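Local coordinates for translation initiation factor eif-2b-like protein (Chaetomium thermophilum, PDB 4ZEO), which is the delta subunit of eIF2B, the guanine nucleotide exchange factor for eIF2, and so probably acts in the initiation of translation, at residues A[266-271]-A[438-443]; A[172-177]-A[358-363]; A[231-236]-A[254-259]. All blocks are in the same frame, centred on the assembly; numbering follows the deposited sequence.

Interaction 1 (A[266-271]-A[438-443])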
# COMPACT_ATOMS: atom_id res chain seq x y z
N THR A 266 -1.69 5.92 -8.16
CA THR A 266 -1.05 5.81 -9.47
C THR A 266 0.23 6.63 -9.62
O THR A 266 1.28 6.08 -9.89
CB THR A 266 -2.06 6.21 -10.55
OG1 THR A 266 -3.31 5.61 -10.23
CG2 THR A 266 -1.62 5.73 -11.91
N LEU A 267 0.16 7.93 -9.39
CA LEU A 267 1.34 8.77 -9.45
C LEU A 267 2.30 8.43 -8.31
O LEU A 267 3.53 8.46 -8.50
CB LEU A 267 0.92 10.24 -9.38
CG LEU A 267 2.02 11.28 -9.54
CD1 LEU A 267 2.63 11.13 -10.91
CD2 LEU A 267 1.43 12.65 -9.35
N ALA A 268 1.74 8.07 -7.15
CA ALA A 268 2.55 7.77 -5.96
C ALA A 268 3.53 6.64 -6.24
O ALA A 268 4.71 6.73 -5.87
CB ALA A 268 1.66 7.42 -4.76
N GLU A 269 3.07 5.59 -6.93
CA GLU A 269 3.93 4.46 -7.27
C GLU A 269 5.10 4.88 -8.17
O GLU A 269 6.26 4.53 -7.92
CB GLU A 269 3.13 3.36 -7.97
CG GLU A 269 3.96 2.24 -8.57
CD GLU A 269 3.09 1.18 -9.22
OE1 GLU A 269 2.30 0.56 -8.50
OE2 GLU A 269 3.17 0.99 -10.45
N TYR A 270 4.80 5.69 -9.18
CA TYR A 270 5.83 6.13 -10.10
C TYR A 270 6.87 6.98 -9.38
O TYR A 270 8.06 6.75 -9.54
CB TYR A 270 5.22 6.95 -11.25
CG TYR A 270 6.26 7.50 -12.17
CD1 TYR A 270 6.69 6.77 -13.28
CD2 TYR A 270 6.87 8.73 -11.90
CE1 TYR A 270 7.68 7.27 -14.11
CE2 TYR A 270 7.86 9.22 -12.71
CZ TYR A 270 8.26 8.49 -13.82
OH TYR A 270 9.24 9.00 -14.63
N VAL A 271 6.42 7.94 -8.59
CA VAL A 271 7.31 8.87 -7.92
C VAL A 271 8.19 8.15 -6.91
O VAL A 271 9.41 8.37 -6.90
CB VAL A 271 6.52 10.02 -7.21
CG1 VAL A 271 7.43 10.82 -6.26
CG2 VAL A 271 5.85 10.93 -8.23
N ILE A 438 10.83 6.52 2.21
CA ILE A 438 10.57 7.31 1.02
C ILE A 438 9.07 7.22 0.65
O ILE A 438 8.56 6.13 0.41
CB ILE A 438 11.41 6.85 -0.16
CG1 ILE A 438 12.90 7.01 0.13
CG2 ILE A 438 11.04 7.61 -1.44
CD1 ILE A 438 13.78 6.51 -1.02
N THR A 439 8.41 8.37 0.54
CA THR A 439 7.00 8.45 0.17
C THR A 439 6.89 9.21 -1.14
O THR A 439 7.90 9.54 -1.74
CB THR A 439 6.11 9.16 1.24
OG1 THR A 439 6.34 10.57 1.21
CG2 THR A 439 6.35 8.61 2.65
N GLU A 440 5.67 9.38 -1.64
CA GLU A 440 5.44 10.14 -2.85
C GLU A 440 5.64 11.67 -2.64
O GLU A 440 5.62 12.44 -3.60
CB GLU A 440 4.04 9.85 -3.41
CG GLU A 440 2.87 10.51 -2.69
CD GLU A 440 2.26 9.66 -1.60
OE1 GLU A 440 2.96 8.80 -1.04
OE2 GLU A 440 1.05 9.84 -1.31
N ILE A 441 5.78 12.11 -1.38
CA ILE A 441 5.97 13.53 -1.11
C ILE A 441 7.35 14.01 -1.57
O ILE A 441 8.35 13.45 -1.17
CB ILE A 441 5.81 13.88 0.37
CG1 ILE A 441 4.45 13.41 0.88
CG2 ILE A 441 5.99 15.39 0.57
CD1 ILE A 441 3.30 13.88 0.05
N GLU A 442 7.39 14.96 -2.49
CA GLU A 442 8.65 15.50 -2.99
C GLU A 442 9.07 16.85 -2.41
O GLU A 442 10.26 17.13 -2.28
CB GLU A 442 8.60 15.61 -4.52
CG GLU A 442 8.65 14.25 -5.20
CD GLU A 442 8.56 14.32 -6.71
OE1 GLU A 442 9.60 14.06 -7.37
OE2 GLU A 442 7.48 14.67 -7.23
N PHE A 443 8.11 17.70 -2.08
CA PHE A 443 8.46 18.99 -1.51
C PHE A 443 7.72 19.27 -0.20
O PHE A 443 8.34 19.40 0.85
CB PHE A 443 8.19 20.12 -2.51
CG PHE A 443 8.64 19.80 -3.91
CD1 PHE A 443 9.99 19.72 -4.22
CD2 PHE A 443 7.71 19.58 -4.92
CE1 PHE A 443 10.41 19.44 -5.49
CE2 PHE A 443 8.13 19.28 -6.20
CZ PHE A 443 9.48 19.21 -6.48

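Interaction 2 (A[172-177]-A[358-363])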
# COMPACT_ATOMS: atom_id res chain seq x y z
N LYS A 172 -4.89 -8.70 -1.57
CA LYS A 172 -4.11 -8.77 -0.34
C LYS A 172 -3.52 -7.47 0.17
O LYS A 172 -3.72 -7.12 1.32
CB LYS A 172 -2.97 -9.80 -0.49
CG LYS A 172 -3.38 -11.05 -1.21
CD LYS A 172 -2.29 -12.10 -1.20
CE LYS A 172 -2.79 -13.40 -1.85
NZ LYS A 172 -2.44 -14.63 -1.07
N ASP A 173 -2.79 -6.74 -0.66
CA ASP A 173 -2.13 -5.54 -0.16
C ASP A 173 -3.10 -4.37 0.03
O ASP A 173 -4.17 -4.31 -0.58
CB ASP A 173 -0.98 -5.15 -1.07
CG ASP A 173 -1.43 -4.84 -2.46
OD1 ASP A 173 -2.05 -5.72 -3.09
OD2 ASP A 173 -1.17 -3.71 -2.92
N SER A 174 -2.71 -3.46 0.91
CA SER A 174 -3.52 -2.32 1.30
C SER A 174 -3.82 -1.38 0.13
O SER A 174 -4.91 -0.80 0.05
CB SER A 174 -2.85 -1.54 2.43
OG SER A 174 -1.54 -1.18 2.07
N ILE A 175 -2.85 -1.19 -0.76
CA ILE A 175 -3.03 -0.32 -1.91
C ILE A 175 -4.02 -0.89 -2.93
O ILE A 175 -4.88 -0.16 -3.42
CB ILE A 175 -1.67 -0.02 -2.55
CG1 ILE A 175 -0.88 0.84 -1.58
CG2 ILE A 175 -1.80 0.75 -3.84
CD1 ILE A 175 -1.64 2.05 -1.12
N SER A 176 -3.92 -2.20 -3.22
CA SER A 176 -4.87 -2.87 -4.12
C SER A 176 -6.25 -2.82 -3.51
O SER A 176 -7.25 -2.61 -4.20
CB SER A 176 -4.52 -4.34 -4.33
OG SER A 176 -3.37 -4.51 -5.11
N ARG A 177 -6.30 -3.05 -2.21
CA ARG A 177 -7.58 -3.02 -1.52
C ARG A 177 -8.18 -1.62 -1.63
O ARG A 177 -9.36 -1.48 -1.95
CB ARG A 177 -7.41 -3.45 -0.06
CG ARG A 177 -7.13 -4.93 0.11
CD ARG A 177 -6.75 -5.23 1.56
NE ARG A 177 -7.89 -5.01 2.43
CZ ARG A 177 -7.83 -4.97 3.76
NH1 ARG A 177 -6.67 -5.13 4.39
NH2 ARG A 177 -8.94 -4.76 4.46
N GLY A 358 9.20 -2.86 1.89
CA GLY A 358 7.86 -2.32 1.73
C GLY A 358 6.97 -2.99 2.76
O GLY A 358 7.30 -4.04 3.28
N GLY A 359 5.81 -2.39 3.04
CA GLY A 359 4.91 -2.87 4.06
C GLY A 359 3.44 -2.67 3.78
O GLY A 359 3.03 -2.39 2.65
N GLU A 360 2.62 -2.86 4.81
CA GLU A 360 1.19 -2.62 4.73
C GLU A 360 0.79 -1.27 5.33
O GLU A 360 -0.18 -0.66 4.91
CB GLU A 360 0.45 -3.73 5.46
CG GLU A 360 0.33 -5.03 4.68
CD GLU A 360 0.12 -4.87 3.19
OE1 GLU A 360 1.10 -5.03 2.43
OE2 GLU A 360 -1.03 -4.63 2.78
N ALA A 361 1.54 -0.80 6.33
CA ALA A 361 1.21 0.45 7.00
C ALA A 361 2.37 0.99 7.81
O ALA A 361 3.32 0.27 8.13
CB ALA A 361 -0.00 0.28 7.92
N ILE A 362 2.26 2.27 8.17
CA ILE A 362 3.20 2.85 9.12
C ILE A 362 2.40 3.46 10.26
O ILE A 362 1.46 4.23 10.04
CB ILE A 362 4.10 3.89 8.47
CG1 ILE A 362 4.94 3.19 7.40
CG2 ILE A 362 4.97 4.55 9.52
CD1 ILE A 362 6.03 3.97 6.86
N PHE A 363 2.73 3.06 11.47
CA PHE A 363 2.00 3.49 12.65
C PHE A 363 2.45 4.88 13.06
O PHE A 363 3.45 5.40 12.56
CB PHE A 363 2.21 2.50 13.81
CG PHE A 363 1.58 1.16 13.58
CD1 PHE A 363 0.21 0.99 13.70
CD2 PHE A 363 2.35 0.07 13.22
CE1 PHE A 363 -0.37 -0.24 13.49
CE2 PHE A 363 1.78 -1.15 13.00
CZ PHE A 363 0.42 -1.31 13.14
O HOH W 1 -3.88 -4.87 3.32
O HOH W 2 0.94 -1.43 1.22

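Interaction 3 (A[231-236]-A[254-259])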
# COMPACT_ATOMS: atom_id res chain seq x y z
N ARG A 231 -12.18 8.71 5.67
CA ARG A 231 -12.23 9.95 6.44
C ARG A 231 -12.21 11.14 5.49
O ARG A 231 -12.98 12.09 5.67
CB ARG A 231 -11.09 10.02 7.45
CG ARG A 231 -10.93 11.37 8.14
CD ARG A 231 -9.75 11.35 9.10
NE ARG A 231 -8.60 10.71 8.46
CZ ARG A 231 -7.76 11.31 7.62
NH1 ARG A 231 -6.76 10.62 7.09
NH2 ARG A 231 -7.91 12.59 7.30
N LEU A 232 -11.34 11.09 4.47
CA LEU A 232 -11.27 12.18 3.47
C LEU A 232 -12.56 12.33 2.66
O LEU A 232 -13.04 13.44 2.46
CB LEU A 232 -10.09 11.96 2.54
CG LEU A 232 -8.70 12.13 3.15
CD1 LEU A 232 -7.60 11.63 2.22
CD2 LEU A 232 -8.48 13.58 3.52
N LEU A 233 -13.14 11.21 2.24
CA LEU A 233 -14.38 11.23 1.48
C LEU A 233 -15.53 11.80 2.29
O LEU A 233 -16.32 12.61 1.79
CB LEU A 233 -14.76 9.82 0.99
CG LEU A 233 -16.13 9.65 0.31
CD1 LEU A 233 -16.26 10.52 -0.93
CD2 LEU A 233 -16.36 8.19 -0.08
N LYS A 234 -15.65 11.36 3.54
CA LYS A 234 -16.73 11.85 4.38
C LYS A 234 -16.57 13.35 4.61
O LYS A 234 -17.56 14.08 4.63
CB LYS A 234 -16.79 11.10 5.69
CG LYS A 234 -17.56 9.81 5.62
CD LYS A 234 -17.37 9.02 6.88
CE LYS A 234 -18.09 7.68 6.83
NZ LYS A 234 -18.24 7.13 8.18
N ALA A 235 -15.33 13.83 4.77
CA ALA A 235 -15.12 15.28 4.88
C ALA A 235 -15.59 15.99 3.60
O ALA A 235 -16.22 17.04 3.68
CB ALA A 235 -13.67 15.61 5.19
N LYS A 236 -15.31 15.40 2.44
CA LYS A 236 -15.75 15.96 1.16
C LYS A 236 -17.26 16.06 1.08
O LYS A 236 -17.80 17.09 0.67
CB LYS A 236 -15.23 15.11 0.00
CG LYS A 236 -13.93 15.61 -0.59
CD LYS A 236 -14.07 16.99 -1.26
CE LYS A 236 -15.08 16.99 -2.39
NZ LYS A 236 -15.25 18.37 -2.96
N LEU A 254 -16.98 12.31 -7.81
CA LEU A 254 -16.35 11.47 -8.82
C LEU A 254 -14.98 12.01 -9.22
O LEU A 254 -14.03 11.26 -9.40
CB LEU A 254 -17.26 11.33 -10.03
CG LEU A 254 -18.52 10.48 -9.78
CD1 LEU A 254 -19.23 10.12 -11.08
CD2 LEU A 254 -18.16 9.21 -9.02
N GLU A 255 -14.86 13.33 -9.32
CA GLU A 255 -13.58 13.90 -9.71
C GLU A 255 -12.62 13.90 -8.52
O GLU A 255 -11.42 13.82 -8.68
CB GLU A 255 -13.77 15.30 -10.26
CG GLU A 255 -14.60 15.27 -11.53
CD GLU A 255 -15.12 16.63 -11.97
OE1 GLU A 255 -14.64 17.66 -11.44
OE2 GLU A 255 -16.00 16.66 -12.86
N TRP A 256 -13.19 13.93 -7.32
CA TRP A 256 -12.39 13.83 -6.12
C TRP A 256 -11.80 12.41 -5.94
O TRP A 256 -10.67 12.25 -5.50
CB TRP A 256 -13.24 14.24 -4.93
CG TRP A 256 -12.50 14.15 -3.69
CD1 TRP A 256 -11.75 15.13 -3.12
CD2 TRP A 256 -12.35 12.99 -2.88
NE1 TRP A 256 -11.17 14.65 -1.97
CE2 TRP A 256 -11.52 13.34 -1.80
CE3 TRP A 256 -12.85 11.69 -2.96
CZ2 TRP A 256 -11.18 12.44 -0.79
CZ3 TRP A 256 -12.51 10.77 -1.94
CH2 TRP A 256 -11.68 11.16 -0.88
N ILE A 257 -12.59 11.39 -6.23
CA ILE A 257 -12.10 10.01 -6.18
C ILE A 257 -11.00 9.77 -7.21
O ILE A 257 -10.00 9.11 -6.92
CB ILE A 257 -13.27 9.02 -6.39
CG1 ILE A 257 -14.10 9.00 -5.11
CG2 ILE A 257 -12.77 7.63 -6.74
CD1 ILE A 257 -15.19 7.99 -5.09
N ASP A 258 -11.21 10.29 -8.41
CA ASP A 258 -10.26 10.14 -9.50
C ASP A 258 -8.96 10.84 -9.16
O ASP A 258 -7.88 10.37 -9.46
CB ASP A 258 -10.85 10.68 -10.80
CG ASP A 258 -11.97 9.81 -11.33
OD1 ASP A 258 -12.19 8.71 -10.79
OD2 ASP A 258 -12.64 10.22 -12.30
N PHE A 259 -9.10 12.00 -8.54
CA PHE A 259 -7.97 12.76 -8.10
C PHE A 259 -7.20 11.98 -7.00
O PHE A 259 -5.98 11.90 -7.01
CB PHE A 259 -8.44 14.12 -7.59
CG PHE A 259 -7.34 15.00 -7.13
CD1 PHE A 259 -6.72 15.87 -8.00
CD2 PHE A 259 -6.89 14.93 -5.81
CE1 PHE A 259 -5.70 16.68 -7.57
CE2 PHE A 259 -5.86 15.72 -5.38
CZ PHE A 259 -5.27 16.60 -6.25

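Interaction 1 (A[266-271]-A[438-443])
Ala-268 and Val-271, one turn apart on helix 246-277, receive the chain that leaves edge strand 436-438 of a Rossmann-like parallel sheet, its strands in the order 3-2-1-4-5-6. The long helix is thereby packed against the chain that leaves the edge of the α/β part, with no hydrogen bond between the two segments. Glu-440 lies alongside Ala-268, its CB 3.6 Å from Ala-268 CA and its CG 3.9 Å from Ala-268 CB. A methyl suits this place because the loop backbone comes close: the CA atoms of Ala-268 and Glu-440 are 4.9 Å apart. With CG of Glu-440 set between its own backbone N and carbonyl carbon (chi1 76°) and the chain bent again at chi2, the aliphatic part folds over the alanine. Its carboxylate is carried on to Thr-394, whose hydroxyl is hydrogen-bonded to OE2. The CB of Val-271 is directed toward the loop, and its CG1 does all the touching. Val-271 CG1 sits 3.6 Å from Glu-440 O and 3.7 Å from Glu-442 CD, so a branched apolar residue fills the angle between two loop residues. Glu-442 comes from the direction opposite to Val-271, extended beyond CG, and lays its outer carbons and carboxylate against the methyl while OE1 bonds to Asn-275, the next turn of the same helix. The loop bends in an ST turn: Thr-439 OG1 accepts from Ile-441 N at 3.1 Å, with an N-H...O angle of 157°.

Interaction 2 (A[172-177]-A[358-363])
Ser-174 and Glu-360 carry the contact: the backbone N of Ser-174, in the first turn of helix 174-191, donates to Glu-360 OE2 at 2.8 Å. The oxygen is approached on its syn side, only 16° out of the carboxylate plane. Glu-360 reaches it because its chain is bent at chi2 (-37°), which swings the carboxylate across to the helix start, and OE2 also lies against Asp-173 CA. A glutamate suits this spot, since the positive end of the helix dipole would probably favour its charged form. Glu-360 OE2 also accepts from water 1 at 2.9 Å. This water donates a second bond, 3.0 Å long, to Lys-172 O and accepts one of 3.0 Å from Arg-177 NH1, tying the arginine to the glutamate without direct contact. At the serine hydroxyl, water 2 lies 2.6 Å from Ser-174 OG and donates to Gly-359 O at 2.7 Å. Ser-174 OG is also hydrogen-bonded to Asn-396 OD1, so the small hydroxyl links the helix start to one loop directly and to Gly-359 through water; Gly-359 O has a second partner in His-292 NE2. In the next shell Asp-173 holds the turn itself. Asp-173 OD2 receives Ser-176 N at 3.2 Å from well above the carboxylate plane, 62° out of it, whereas Asp-173 OD1 takes Ser-176 OG on its syn side at 2.7 Å. Behind Glu-360, the backbones of Glu-360 and Ala-361 both pair with His-369 on strand 368-371. The arrangement thus joins two recognised motifs: an aspartate N-cap at the start of a helix and, across the contact, a classic beta bulge of Glu-360 and Ala-361 opposite His-369.

Interaction 3 (A[231-236]-A[254-259])
Trp-256 reaches from its helix toward Leu-232, Leu-233 and Lys-236, with CG anti to the backbone N (chi1 -180°) so that the indole projects at the neighbouring helix. Trp-256 CB starts the contact loosely, 4.2 Å from Lys-236 CE. Beyond it the five-membered ring lies under the lysine: Lys-236 CG stands over one face in a CH-pi contact, 3.3 Å from the centroid of this Trp-256 ring and 16° off the normal. Within that ring Trp-256 NE1 is 3.2 Å from Lys-236 CG, while CD1 also meets CD as the lysine, bent at chi2 and chi3, slides past the indole in the opposite direction. Lysine suits the place because its methylenes can lie on the aromatic face while its amine continues past it. The two helices, 224-239 and 246-277, are nearly antiparallel members of the helical bundle; the axes of segments 231-236 and 254-259 approach to 11.2 Å, at 154° between their directions, a wide spacing that an indole can span. Replacing Trp-256 with an alanine would probably open a gap between these helices and free the methylenes of Lys-236 to move. On the benzo ring Trp-256 CZ2 meets Leu-232 CB at its edge, 3.5 Å away and near the ring plane. The far atom Trp-256 CH2 reaches the backbone, coming 3.4 Å from Leu-233 N. Round the corner Trp-256 CZ3 touches Leu-233 CB at 3.8 Å, the leucine crossing the ring obliquely, and Leu-233 CD1 follows the rim to Trp-256 CE3 at 4.1 Å. The side chain of Leu-233 also touches Leu-209 of helix 200-219.

Overall arrangement
Helix 246-277 serves both interaction 1 and interaction 3: its earlier part packs within the helical bundle, its later part against the chain leaving the edge of the parallel sheet. Interaction 2 also joins helix to α/β part, but at a helix start and close to the middle of the molecule, its centre about 3 Å from the centre of the chain, against about 12 and 18 Å for the centres of interactions 1 and 3. All three are partly buried. Their chemistry differs accordingly: polar and water-bridged where backbone N-H groups of a helix start need partners in interaction 2, methyl packing in interaction 1, and an aromatic wedge between helices in interaction 3.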